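PDB 4RPC: putative alpha/beta hydrolase from Desulfitobacterium hafniense, which is of unproven function but, as a putative alpha/beta hydrolase, probably cleaves a substrate not yet identified. Local coordinates for residues 25-30 and 90-95; 100-105 and 114-119; 192-197 and 220-225; 203-208 and 229-234. All blocks are in the same frame, centred on the assembly; numbering follows the deposited sequence.

Contact 1: 25-30 and 90-95; sequences LLIHGA and QAIYGV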
loop_
_atom_site.group_PDB
_atom_site.type_symbol
_atom_site.label_atom_id
_atom_site.label_comp_id
_atom_site.label_asym_id
_atom_site.label_seq_id
_atom_site.Cartn_x
_atom_site.Cartn_y
_atom_site.Cartn_z
ATOM N N LEU A 25 -2.811 2.336 -10.921
ATOM C CA LEU A 25 -3.617 1.925 -9.734
ATOM C C LEU A 25 -2.938 2.353 -8.455
ATOM O O LEU A 25 -1.778 2.057 -8.270
ATOM C CB LEU A 25 -3.703 0.386 -9.681
ATOM C CG LEU A 25 -4.982 -0.401 -9.673
ATOM C CD1 LEU A 25 -4.651 -1.838 -9.313
ATOM C CD2 LEU A 25 -6.069 0.105 -8.753
ATOM N N LEU A 26 -3.670 2.976 -7.551
ATOM C CA LEU A 26 -3.141 3.440 -6.312
ATOM C C LEU A 26 -3.894 2.798 -5.175
ATOM O O LEU A 26 -5.126 3.057 -5.020
ATOM C CB LEU A 26 -3.311 4.946 -6.211
ATOM C CG LEU A 26 -2.739 5.754 -7.344
ATOM C CD1 LEU A 26 -3.193 7.197 -7.193
ATOM C CD2 LEU A 26 -1.236 5.702 -7.333
ATOM N N ILE A 27 -3.170 1.975 -4.388
ATOM C CA ILE A 27 -3.776 1.131 -3.324
ATOM C C ILE A 27 -3.280 1.540 -1.987
ATOM O O ILE A 27 -2.094 1.422 -1.689
ATOM C CB ILE A 27 -3.538 -0.379 -3.539
ATOM C CG1 ILE A 27 -3.816 -0.797 -4.980
ATOM C CG2 ILE A 27 -4.412 -1.198 -2.593
ATOM C CD1 ILE A 27 -3.514 -2.266 -5.300
ATOM N N HIS A 28 -4.191 2.076 -1.181
ATOM C CA HIS A 28 -3.888 2.560 0.151
ATOM C C HIS A 28 -3.703 1.450 1.176
ATOM O O HIS A 28 -3.932 0.277 0.891
ATOM C CB HIS A 28 -4.956 3.550 0.615
ATOM C CG HIS A 28 -6.292 2.937 0.962
ATOM N ND1 HIS A 28 -6.527 2.329 2.169
ATOM C CD2 HIS A 28 -7.486 2.965 0.325
ATOM C CE1 HIS A 28 -7.780 1.908 2.226
ATOM N NE2 HIS A 28 -8.391 2.284 1.126
ATOM N N GLY A 29 -3.229 1.812 2.355
ATOM C CA GLY A 29 -2.957 0.814 3.397
ATOM C C GLY A 29 -4.046 0.724 4.465
ATOM O O GLY A 29 -5.057 1.460 4.442
ATOM N N ALA A 30 -3.860 -0.230 5.368
ATOM C CA ALA A 30 -4.757 -0.396 6.502
ATOM C C ALA A 30 -4.881 0.895 7.305
ATOM O O ALA A 30 -3.904 1.489 7.698
ATOM C CB ALA A 30 -4.238 -1.496 7.417
ATOM N N GLN A 90 -0.311 0.061 -16.136
ATOM C CA GLN A 90 1.087 0.390 -16.391
ATOM C C GLN A 90 1.831 0.377 -15.101
ATOM O O GLN A 90 3.007 0.018 -15.084
ATOM C CB GLN A 90 1.266 1.751 -17.059
ATOM C CG GLN A 90 0.762 1.903 -18.484
ATOM C CD GLN A 90 1.260 0.850 -19.398
ATOM O OE1 GLN A 90 2.457 0.573 -19.472
ATOM N NE2 GLN A 90 0.333 0.205 -20.078
ATOM N N ALA A 91 1.147 0.767 -14.003
ATOM C CA ALA A 91 1.754 0.751 -12.659
ATOM C C ALA A 91 0.723 0.623 -11.535
ATOM O O ALA A 91 -0.306 1.277 -11.569
ATOM C CB ALA A 91 2.543 2.031 -12.439
ATOM N N ILE A 92 1.061 -0.153 -10.525
ATOM C CA ILE A 92 0.402 -0.142 -9.243
ATOM C C ILE A 92 1.354 0.398 -8.170
ATOM O O ILE A 92 2.486 -0.111 -8.014
ATOM C CB ILE A 92 -0.026 -1.549 -8.820
ATOM C CG1 ILE A 92 -0.695 -2.289 -9.986
ATOM C CG2 ILE A 92 -1.023 -1.466 -7.675
ATOM C CD1 ILE A 92 -1.175 -3.650 -9.536
ATOM N N TYR A 93 0.930 1.460 -7.489
ATOM C CA TYR A 93 1.606 1.914 -6.322
ATOM C C TYR A 93 0.782 1.397 -5.158
ATOM O O TYR A 93 -0.435 1.508 -5.150
ATOM C CB TYR A 93 1.745 3.438 -6.305
ATOM C CG TYR A 93 2.207 3.941 -4.974
ATOM C CD1 TYR A 93 3.544 4.061 -4.674
ATOM C CD2 TYR A 93 1.279 4.222 -3.969
ATOM C CE1 TYR A 93 3.960 4.499 -3.434
ATOM C CE2 TYR A 93 1.692 4.658 -2.735
ATOM C CZ TYR A 93 3.039 4.784 -2.469
ATOM O OH TYR A 93 3.396 5.245 -1.220
ATOM N N GLY A 94 1.423 0.757 -4.206
ATOM C CA GLY A 94 0.720 0.335 -3.042
ATOM C C GLY A 94 1.515 0.642 -1.828
ATOM O O GLY A 94 2.740 0.426 -1.794
ATOM N N VAL A 95 0.833 1.193 -0.832
ATOM C CA VAL A 95 1.497 1.533 0.402
ATOM C C VAL A 95 1.020 0.585 1.465
ATOM O O VAL A 95 -0.179 0.380 1.644
ATOM C CB VAL A 95 1.297 3.020 0.813
ATOM C CG1 VAL A 95 -0.165 3.340 1.043
ATOM C CG2 VAL A 95 2.108 3.330 2.085
#
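Leu26 reaches Tyr93 with its methyl CD2, which stops 3.9 Å from Tyr93 CB and approaches the phenol ring obliquely. Beyond the ring, the hydroxyl Tyr93 OH is hydrogen-bonded to Asp119 OD2 on strand 112-119. The other flat group, the His28 imidazole, has no close contact with 90-95; its ND1 donates to Gly29 O with the oxygen almost in the ring plane, and the His59 ring meets it at about 45°. Residues 25-27 and 91-95 are neighbouring parallel strands at the heart of the alpha/beta hydrolase sheet. Four backbone bonds join them, from Leu25 N to Ala91 O (2.8 Å) through to Val95 N to Ile27 O (3.1 Å). On the face opposite Tyr93, Leu25 and Ile92 lie side by side, with Leu25 CB 3.8 Å from Ile92 CG2. Ile92 CG2 also takes Ile27 CD1, at 3.5 Å, the two side chains crossing at a slant. An alanine in place of Ile92 would remove everything beyond CB, and is likely to open a gap between Leu25, Ile27 and Ala102 of helix 97-108, which packs on this face. Past the last backbone bond, Gly29 CA lies 3.3 Å from Val95 O; here His28 and Gly29 lead off strand 23-27 into a loop that, as in many relatives, probably borders the oxyanion hole, while Val95 runs into the likely nucleophile elbow.

Contact 2: 100-105 and 114-119; sequences SVAVEM and MNLLLD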
loop_
_atom_site.group_PDB
_atom_site.type_symbol
_atom_site.label_atom_id
_atom_site.label_comp_id
_atom_site.label_asym_id
_atom_site.label_seq_id
_atom_site.Cartn_x
_atom_site.Cartn_y
_atom_site.Cartn_z
ATOM N N SER A 100 0.907 -5.309 -0.617
ATOM C CA SER A 100 0.660 -6.747 -0.646
ATOM C C SER A 100 -0.449 -7.024 -1.618
ATOM O O SER A 100 -0.365 -7.975 -2.354
ATOM C CB SER A 100 0.261 -7.301 0.735
ATOM O OG SER A 100 1.298 -7.110 1.608
ATOM N N VAL A 101 -1.461 -6.193 -1.631
ATOM C CA VAL A 101 -2.542 -6.315 -2.632
ATOM C C VAL A 101 -1.962 -6.138 -4.082
ATOM O O VAL A 101 -2.331 -6.862 -5.013
ATOM C CB VAL A 101 -3.642 -5.317 -2.378
ATOM C CG1 VAL A 101 -4.704 -5.376 -3.489
ATOM C CG2 VAL A 101 -4.285 -5.565 -1.026
ATOM N N ALA A 102 -1.051 -5.196 -4.258
ATOM C CA ALA A 102 -0.442 -4.971 -5.578
ATOM C C ALA A 102 0.308 -6.233 -6.040
ATOM O O ALA A 102 0.121 -6.679 -7.145
ATOM C CB ALA A 102 0.519 -3.810 -5.516
ATOM N N VAL A 103 1.132 -6.817 -5.155
ATOM C CA VAL A 103 1.908 -7.982 -5.500
ATOM C C VAL A 103 0.985 -9.108 -5.855
ATOM O O VAL A 103 1.148 -9.784 -6.855
ATOM C CB VAL A 103 2.861 -8.379 -4.358
ATOM C CG1 VAL A 103 3.566 -9.697 -4.657
ATOM C CG2 VAL A 103 3.898 -7.308 -4.170
ATOM N N GLU A 104 -0.017 -9.312 -5.022
ATOM C CA GLU A 104 -0.997 -10.372 -5.288
ATOM C C GLU A 104 -1.684 -10.197 -6.629
ATOM O O GLU A 104 -2.012 -11.188 -7.330
ATOM C CB GLU A 104 -2.039 -10.408 -4.188
ATOM C CG GLU A 104 -3.112 -11.445 -4.327
ATOM C CD GLU A 104 -2.620 -12.836 -4.144
ATOM O OE1 GLU A 104 -1.528 -13.041 -3.559
ATOM O OE2 GLU A 104 -3.334 -13.734 -4.613
HETATM N N MSE A 105 -1.983 -8.967 -6.980
HETATM C CA MSE A 105 -2.528 -8.734 -8.330
HETATM C C MSE A 105 -1.557 -9.114 -9.430
HETATM O O MSE A 105 -1.965 -9.637 -10.437
HETATM C CB MSE A 105 -2.994 -7.294 -8.466
HETATM C CG MSE A 105 -4.368 -7.279 -7.772
HETATM SE SE MSE A 105 -4.920 -5.429 -7.873
HETATM C CE MSE A 105 -5.637 -5.723 -9.704
HETATM N N MSE A 114 2.565 -4.065 -15.478
HETATM C CA MSE A 114 3.908 -3.791 -16.034
HETATM C C MSE A 114 4.861 -3.403 -14.952
HETATM O O MSE A 114 6.003 -3.774 -15.012
HETATM C CB MSE A 114 4.035 -2.715 -17.109
HETATM C CG MSE A 114 4.577 -3.346 -18.430
HETATM SE SE MSE A 114 3.239 -4.583 -19.176
HETATM C CE MSE A 114 1.938 -3.160 -18.875
ATOM N N ASN A 115 4.423 -2.636 -13.963
ATOM C CA ASN A 115 5.317 -2.128 -12.943
ATOM C C ASN A 115 4.645 -2.167 -11.596
ATOM O O ASN A 115 3.471 -1.751 -11.462
ATOM C CB ASN A 115 5.674 -0.655 -13.209
ATOM C CG ASN A 115 6.555 -0.442 -14.452
ATOM O OD1 ASN A 115 7.791 -0.445 -14.356
ATOM N ND2 ASN A 115 5.927 -0.160 -15.580
ATOM N N LEU A 116 5.389 -2.554 -10.574
ATOM C CA LEU A 116 4.894 -2.525 -9.207
ATOM C C LEU A 116 5.759 -1.534 -8.511
ATOM O O LEU A 116 6.982 -1.602 -8.661
ATOM C CB LEU A 116 5.034 -3.867 -8.532
ATOM C CG LEU A 116 4.104 -4.959 -8.952
ATOM C CD1 LEU A 116 4.522 -6.220 -8.246
ATOM C CD2 LEU A 116 2.692 -4.619 -8.605
ATOM N N LEU A 117 5.138 -0.576 -7.797
ATOM C CA LEU A 117 5.880 0.304 -6.901
ATOM C C LEU A 117 5.435 -0.001 -5.502
ATOM O O LEU A 117 4.256 0.256 -5.144
ATOM C CB LEU A 117 5.586 1.756 -7.185
ATOM C CG LEU A 117 6.284 2.416 -8.361
ATOM C CD1 LEU A 117 5.802 1.849 -9.661
ATOM C CD2 LEU A 117 6.158 3.937 -8.311
ATOM N N LEU A 118 6.341 -0.506 -4.707
ATOM C CA LEU A 118 5.969 -1.040 -3.434
ATOM C C LEU A 118 6.587 -0.233 -2.357
ATOM O O LEU A 118 7.812 -0.176 -2.257
ATOM C CB LEU A 118 6.394 -2.506 -3.349
ATOM C CG LEU A 118 5.933 -3.374 -4.491
ATOM C CD1 LEU A 118 6.547 -4.777 -4.421
ATOM C CD2 LEU A 118 4.399 -3.461 -4.508
ATOM N N ASP A 119 5.740 0.415 -1.553
ATOM C CA ASP A 119 6.208 1.329 -0.525
ATOM C C ASP A 119 5.835 0.713 0.813
ATOM O O ASP A 119 4.654 0.597 1.098
ATOM C CB ASP A 119 5.525 2.716 -0.768
ATOM C CG ASP A 119 6.158 3.928 0.016
ATOM O OD1 ASP A 119 7.020 3.738 0.932
ATOM O OD2 ASP A 119 5.761 5.114 -0.291
#
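Ala102 and Val103 of helix 97-108 sit on Leu116 and Leu118 of strand 112-119, the second half of a beta-alpha-beta crossover in the alpha/beta hydrolase fold. The helix runs back across the strand, the local axes making 157° with a closest approach of 8.7 Å; no hydrogen bond crosses, and the side chains meet through methyl groups. Leu116 and Leu118, two residues apart, both point toward the helix, whereas Leu117 between them faces helix 249-259. Ala102 CB drops between the two leucines, 3.9 Å from Leu116 CD2 and 4.0 Å from Leu118 CD2, so each gives it one methyl. Val103 approaches from the flank, and its side chain and that of Leu118 cross at about a right angle. With CG1 anti to the backbone N (chi1 174°), the valine turns CG2 to the strand and leaves CG1 for Leu194. Val103 CG2 thus meets both ends of the Leu118 fork, CD1 at 3.7 Å and CD2 at 3.9 Å. The Leu116 fork is spread along the helix backbone instead: CD1 is 4.2 Å from Val103 CA, while the other methyl lies under a peptide group. Ile92 of strand 88-95 also touches Ala102, and Tyr123 touches Leu118. The nearest approach of all is Leu116 CD2 to the carbonyl oxygen Ala102 O, 3.6 Å.

Contact 3: 192-197 and 220-225; sequences YDLKAK and TPLLAE
Leu194 meets Leu222 and Leu223 where the connection leaving helix 179-191 leans on helix 220-226, the helix of the beta-alpha-beta unit that joins strands 204-210 and 232-236 of the hydrolase sheet. The inner part of the contact is a three-leucine cluster. Leu194 extends with CG anti to its amide nitrogen (chi1 177°), which carries CD2 across to the helix. There Leu194 CD2 touches Leu223 CD2 at 4.0 Å, the two side chains nearly perpendicular, and Leu222 CD2 at 4.1 Å. Leu194 also rests on Val103 and Ile107 of helix 97-108. Leu222 spans to the outer side: its CD1 comes to 4.1 Å from Lys195 CA, and its CD2 is equally far from Lys195 N. Toward solvent the packing thins out. Lys195, which meets Leu222 through its backbone and CB, runs outward past that leucine. The 194-197 turn is held by Lys197 N bonding to Leu194 O. On the exposed rim the opposite charges probably attract weakly, Lys195 NZ lying 4.4 Å from Glu225 OE2, beyond a salt bridge.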
loop_
_atom_site.group_PDB
_atom_site.type_symbol
_atom_site.label_atom_id
_atom_site.label_comp_id
_atom_site.label_asym_id
_atom_site.label_seq_id
_atom_site.Cartn_x
_atom_site.Cartn_y
_atom_site.Cartn_z
ATOM N N TYR A 192 -0.819 -12.514 5.318
ATOM C CA TYR A 192 -0.317 -12.768 3.945
ATOM C C TYR A 192 1.075 -13.379 3.963
ATOM O O TYR A 192 2.014 -12.848 4.542
ATOM C CB TYR A 192 -0.317 -11.489 3.142
ATOM C CG TYR A 192 -0.106 -11.653 1.639
ATOM C CD1 TYR A 192 -0.966 -12.421 0.878
ATOM C CD2 TYR A 192 0.908 -11.014 0.995
ATOM C CE1 TYR A 192 -0.778 -12.545 -0.492
ATOM C CE2 TYR A 192 1.119 -11.151 -0.361
ATOM C CZ TYR A 192 0.267 -11.894 -1.124
ATOM O OH TYR A 192 0.470 -12.030 -2.518
ATOM N N ASP A 193 1.224 -14.504 3.325
ATOM C CA ASP A 193 2.525 -15.142 3.261
ATOM C C ASP A 193 2.974 -15.301 1.805
ATOM O O ASP A 193 2.548 -16.211 1.097
ATOM C CB ASP A 193 2.414 -16.460 4.011
ATOM C CG ASP A 193 3.724 -17.221 4.116
ATOM O OD1 ASP A 193 4.783 -16.752 3.682
ATOM O OD2 ASP A 193 3.648 -18.354 4.604
ATOM N N LEU A 194 3.821 -14.389 1.357
ATOM C CA LEU A 194 4.241 -14.341 -0.050
ATOM C C LEU A 194 5.245 -15.449 -0.418
ATOM O O LEU A 194 5.150 -16.019 -1.469
ATOM C CB LEU A 194 4.873 -12.989 -0.348
ATOM C CG LEU A 194 5.446 -12.765 -1.735
ATOM C CD1 LEU A 194 4.355 -13.035 -2.734
ATOM C CD2 LEU A 194 5.997 -11.359 -1.844
ATOM N N LYS A 195 6.180 -15.758 0.470
ATOM C CA LYS A 195 7.170 -16.797 0.206
ATOM C C LYS A 195 6.504 -18.112 -0.139
ATOM O O LYS A 195 6.953 -18.792 -1.064
ATOM C CB LYS A 195 8.100 -16.993 1.421
ATOM C CG LYS A 195 9.158 -18.073 1.228
ATOM C CD LYS A 195 10.541 -17.614 1.697
ATOM C CE LYS A 195 11.515 -18.781 1.808
ATOM N NZ LYS A 195 11.568 -19.590 0.544
ATOM N N ALA A 196 5.424 -18.427 0.589
ATOM C CA ALA A 196 4.741 -19.710 0.475
ATOM C C ALA A 196 4.109 -19.933 -0.877
ATOM O O ALA A 196 3.804 -21.063 -1.226
ATOM C CB ALA A 196 3.672 -19.851 1.544
ATOM N N LYS A 197 3.881 -18.858 -1.620
ATOM C CA LYS A 197 3.256 -18.969 -2.920
ATOM C C LYS A 197 4.186 -19.489 -4.013
ATOM O O LYS A 197 3.715 -19.963 -5.009
ATOM C CB LYS A 197 2.696 -17.632 -3.331
ATOM C CG LYS A 197 1.590 -17.252 -2.381
ATOM C CD LYS A 197 0.872 -16.043 -2.848
ATOM C CE LYS A 197 -0.168 -15.672 -1.815
ATOM N NZ LYS A 197 -1.416 -16.373 -2.147
ATOM N N THR A 220 13.491 -7.223 0.346
ATOM C CA THR A 220 13.955 -7.036 -1.007
ATOM C C THR A 220 14.535 -8.354 -1.587
ATOM O O THR A 220 14.317 -8.644 -2.752
ATOM C CB THR A 220 14.910 -5.829 -1.131
ATOM O OG1 THR A 220 16.165 -6.131 -0.507
ATOM C CG2 THR A 220 14.280 -4.544 -0.504
ATOM N N PRO A 221 15.232 -9.159 -0.785
ATOM C CA PRO A 221 15.634 -10.477 -1.336
ATOM C C PRO A 221 14.458 -11.345 -1.839
ATOM O O PRO A 221 14.529 -11.920 -2.912
ATOM C CB PRO A 221 16.308 -11.168 -0.151
ATOM C CG PRO A 221 16.752 -10.077 0.753
ATOM C CD PRO A 221 15.869 -8.892 0.522
ATOM N N LEU A 222 13.386 -11.428 -1.066
ATOM C CA LEU A 222 12.200 -12.158 -1.491
ATOM C C LEU A 222 11.609 -11.612 -2.783
ATOM O O LEU A 222 11.255 -12.358 -3.700
ATOM C CB LEU A 222 11.123 -12.102 -0.391
ATOM C CG LEU A 222 9.827 -12.837 -0.704
ATOM C CD1 LEU A 222 10.114 -14.263 -1.163
ATOM C CD2 LEU A 222 9.004 -12.843 0.555
ATOM N N LEU A 223 11.491 -10.304 -2.876
ATOM C CA LEU A 223 10.925 -9.719 -4.095
ATOM C C LEU A 223 11.807 -9.960 -5.307
ATOM O O LEU A 223 11.313 -10.139 -6.419
ATOM C CB LEU A 223 10.713 -8.235 -3.893
ATOM C CG LEU A 223 9.765 -7.911 -2.746
ATOM C CD1 LEU A 223 9.867 -6.443 -2.377
ATOM C CD2 LEU A 223 8.347 -8.318 -3.097
ATOM N N ALA A 224 13.114 -9.966 -5.082
ATOM C CA ALA A 224 14.071 -10.202 -6.127
ATOM C C ALA A 224 13.988 -11.620 -6.727
ATOM O O ALA A 224 14.171 -11.763 -7.921
ATOM C CB ALA A 224 15.472 -9.952 -5.605
ATOM N N GLU A 225 13.726 -12.643 -5.924
ATOM C CA GLU A 225 13.539 -13.978 -6.470
ATOM C C GLU A 225 12.162 -14.158 -7.108
ATOM O O GLU A 225 11.966 -15.031 -7.936
ATOM C CB GLU A 225 13.782 -15.047 -5.416
ATOM C CG GLU A 225 12.676 -15.228 -4.387
ATOM C CD GLU A 225 13.071 -16.183 -3.264
ATOM O OE1 GLU A 225 14.120 -16.836 -3.411
ATOM O OE2 GLU A 225 12.343 -16.287 -2.238
#

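Contact 4: 203-208 and 229-234; sequences ARVSVL and HPLDIY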
loop_
_atom_site.group_PDB
_atom_site.type_symbol
_atom_site.label_atom_id
_atom_site.label_comp_id
_atom_site.label_asym_id
_atom_site.label_seq_id
_atom_site.Cartn_x
_atom_site.Cartn_y
_atom_site.Cartn_z
ATOM N N ALA A 203 6.076 -8.295 -13.840
ATOM C CA ALA A 203 6.233 -6.877 -13.587
ATOM C C ALA A 203 7.652 -6.495 -13.174
ATOM O O ALA A 203 8.298 -7.217 -12.421
ATOM C CB ALA A 203 5.262 -6.436 -12.515
ATOM N N ARG A 204 8.122 -5.340 -13.630
ATOM C CA ARG A 204 9.312 -4.774 -13.036
ATOM C C ARG A 204 8.917 -4.261 -11.661
ATOM O O ARG A 204 7.931 -3.567 -11.525
ATOM C CB ARG A 204 9.792 -3.588 -13.822
ATOM C CG ARG A 204 11.006 -2.947 -13.175
ATOM C CD ARG A 204 11.702 -2.029 -14.178
ATOM N NE ARG A 204 10.766 -0.982 -14.589
ATOM C CZ ARG A 204 11.011 -0.049 -15.510
ATOM N NH1 ARG A 204 12.190 0.009 -16.143
ATOM N NH2 ARG A 204 10.054 0.828 -15.785
ATOM N N VAL A 205 9.700 -4.573 -10.654
ATOM C CA VAL A 205 9.428 -4.181 -9.297
ATOM C C VAL A 205 10.367 -3.038 -8.868
ATOM O O VAL A 205 11.623 -3.164 -8.873
ATOM C CB VAL A 205 9.645 -5.382 -8.363
ATOM C CG1 VAL A 205 9.536 -4.951 -6.906
ATOM C CG2 VAL A 205 8.616 -6.474 -8.639
ATOM N N SER A 206 9.763 -1.943 -8.437
ATOM C CA SER A 206 10.499 -0.890 -7.798
ATOM C C SER A 206 10.025 -0.808 -6.332
ATOM O O SER A 206 8.806 -0.744 -6.049
ATOM C CB SER A 206 10.228 0.401 -8.542
ATOM O OG SER A 206 10.333 0.173 -9.962
ATOM N N VAL A 207 10.985 -0.785 -5.412
ATOM C CA VAL A 207 10.744 -0.646 -3.983
ATOM C C VAL A 207 11.155 0.742 -3.446
ATOM O O VAL A 207 12.339 1.165 -3.572
ATOM C CB VAL A 207 11.580 -1.691 -3.246
ATOM C CG1 VAL A 207 11.064 -1.910 -1.815
ATOM C CG2 VAL A 207 11.559 -2.999 -4.002
ATOM N N LEU A 208 10.205 1.446 -2.839
ATOM C CA LEU A 208 10.501 2.681 -2.136
ATOM C C LEU A 208 10.751 2.348 -0.653
ATOM O O LEU A 208 9.966 1.653 0.006
ATOM C CB LEU A 208 9.404 3.716 -2.296
ATOM C CG LEU A 208 8.610 3.735 -3.588
ATOM C CD1 LEU A 208 8.136 5.140 -3.912
ATOM C CD2 LEU A 208 9.245 3.120 -4.806
ATOM N N HIS A 229 12.719 -9.994 -13.436
ATOM C CA HIS A 229 13.608 -8.898 -13.810
ATOM C C HIS A 229 14.271 -8.314 -12.581
ATOM O O HIS A 229 13.739 -8.447 -11.466
ATOM C CB HIS A 229 12.813 -7.805 -14.555
ATOM C CG HIS A 229 11.990 -8.334 -15.693
ATOM N ND1 HIS A 229 10.616 -8.242 -15.733
ATOM C CD2 HIS A 229 12.349 -8.992 -16.815
ATOM C CE1 HIS A 229 10.163 -8.818 -16.838
ATOM N NE2 HIS A 229 11.194 -9.272 -17.513
ATOM N N PRO A 230 15.432 -7.655 -12.752
ATOM C CA PRO A 230 16.087 -7.083 -11.569
ATOM C C PRO A 230 15.235 -5.985 -10.908
ATOM O O PRO A 230 14.442 -5.328 -11.591
ATOM C CB PRO A 230 17.410 -6.509 -12.129
ATOM C CG PRO A 230 17.698 -7.299 -13.380
ATOM C CD PRO A 230 16.319 -7.611 -13.953
ATOM N N LEU A 231 15.430 -5.810 -9.606
ATOM C CA LEU A 231 14.753 -4.816 -8.821
ATOM C C LEU A 231 15.372 -3.462 -8.986
ATOM O O LEU A 231 16.599 -3.363 -9.012
ATOM C CB LEU A 231 14.898 -5.102 -7.325
ATOM C CG LEU A 231 14.307 -6.384 -6.773
ATOM C CD1 LEU A 231 14.360 -6.382 -5.250
ATOM C CD2 LEU A 231 12.889 -6.559 -7.299
ATOM N N ASP A 232 14.536 -2.429 -8.966
ATOM C CA ASP A 232 14.992 -1.059 -8.788
ATOM C C ASP A 232 14.626 -0.580 -7.385
ATOM O O ASP A 232 13.457 -0.667 -6.955
ATOM C CB ASP A 232 14.350 -0.144 -9.848
ATOM C CG ASP A 232 14.727 -0.561 -11.295
ATOM O OD1 ASP A 232 15.902 -0.874 -11.566
ATOM O OD2 ASP A 232 13.837 -0.608 -12.172
ATOM N N ILE A 233 15.620 -0.079 -6.661
ATOM C CA ILE A 233 15.416 0.432 -5.295
ATOM C C ILE A 233 15.532 1.938 -5.236
ATOM O O ILE A 233 16.509 2.506 -5.686
ATOM C CB ILE A 233 16.470 -0.074 -4.265
ATOM C CG1 ILE A 233 16.362 -1.588 -3.988
ATOM C CG2 ILE A 233 16.305 0.704 -2.946
ATOM C CD1 ILE A 233 16.762 -2.461 -5.142
ATOM N N TYR A 234 14.563 2.560 -4.578
ATOM C CA TYR A 234 14.535 4.008 -4.406
ATOM C C TYR A 234 14.582 4.310 -2.911
ATOM O O TYR A 234 13.657 3.984 -2.203
ATOM C CB TYR A 234 13.293 4.576 -5.079
ATOM C CG TYR A 234 13.299 4.317 -6.563
ATOM C CD1 TYR A 234 14.017 5.161 -7.428
ATOM C CD2 TYR A 234 12.641 3.205 -7.125
ATOM C CE1 TYR A 234 14.015 4.944 -8.788
ATOM C CE2 TYR A 234 12.660 2.988 -8.474
ATOM C CZ TYR A 234 13.354 3.865 -9.290
ATOM O OH TYR A 234 13.382 3.662 -10.627
HETATM O O HOH W 1 11.887 -6.234 -11.270
HETATM O O HOH W 2 12.146 1.526 -11.685
#
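Tyr234 puts the edge of its ring against Ser206: Tyr234 CE2 is 3.6 Å from Ser206 CB, which lies in the ring plane. Leu208 CD2 comes obliquely to the same ring, 4.1 Å from Tyr234 CD2. Beside them water 2 gathers three side chains, donating to Ser206 OG and to Asp232 OD2 (2.8 Å) and bonding Tyr234 OH (2.7 Å). With an alanine in place of Tyr234, the water would probably lose its hydroxyl partner, and Ser206 CB and Leu208 CD2 would be left without the ring. Asp232 OD2 also faces Arg204, but the long salt bridge to Arg204 NE (3.9 Å) works through charge alone: the oxygen stands well out of the guanidinium plane, and the two flat groups are turned 61° apart. Arg204 NH2 is hydrogen-bonded to Asn115 OD1. Beneath these groups, two parallel strands pair at the outer margin of the alpha/beta hydrolase sheet, 232-236 being its last strand, reached from 204-210 through helix 220-226. Val207 is bonded through both its backbone N, to Asp232 O, and its O, from Tyr234 N, the latter nearly straight at 173°. Toward the start of the pair, water 1 bridges Val205 N and Pro230 O. On the face away from Tyr234, Leu231 CD2 packs at 3.6 Å on Val205 CB, with helix 220-226 lying against Leu231.

Overall arrangement
Contacts 1, 2 and 4 step across one sheet: the centres of contacts 1 and 2 are about 7 Å apart and those of contacts 2 and 4 about 10 Å. Strand 112-119 is the shared middle piece, joined to contact 1 by Ile92 O to Leu117 N (2.7 Å) and to contact 4 by Leu116 O to Ser206 N (2.8 Å). Contact 3 lies outside the sheet; it reaches contact 2 through Tyr192 OH and Glu104 OE1, 2.5 Å apart, and contact 4 through Ala224 CB, 3.8 Å from Leu231 CD1. Contact 1 lies nearest the presumed active site: strand 88-95 leads into the probable nucleophile Ser96, whose likely triad partners are His241 and Glu213.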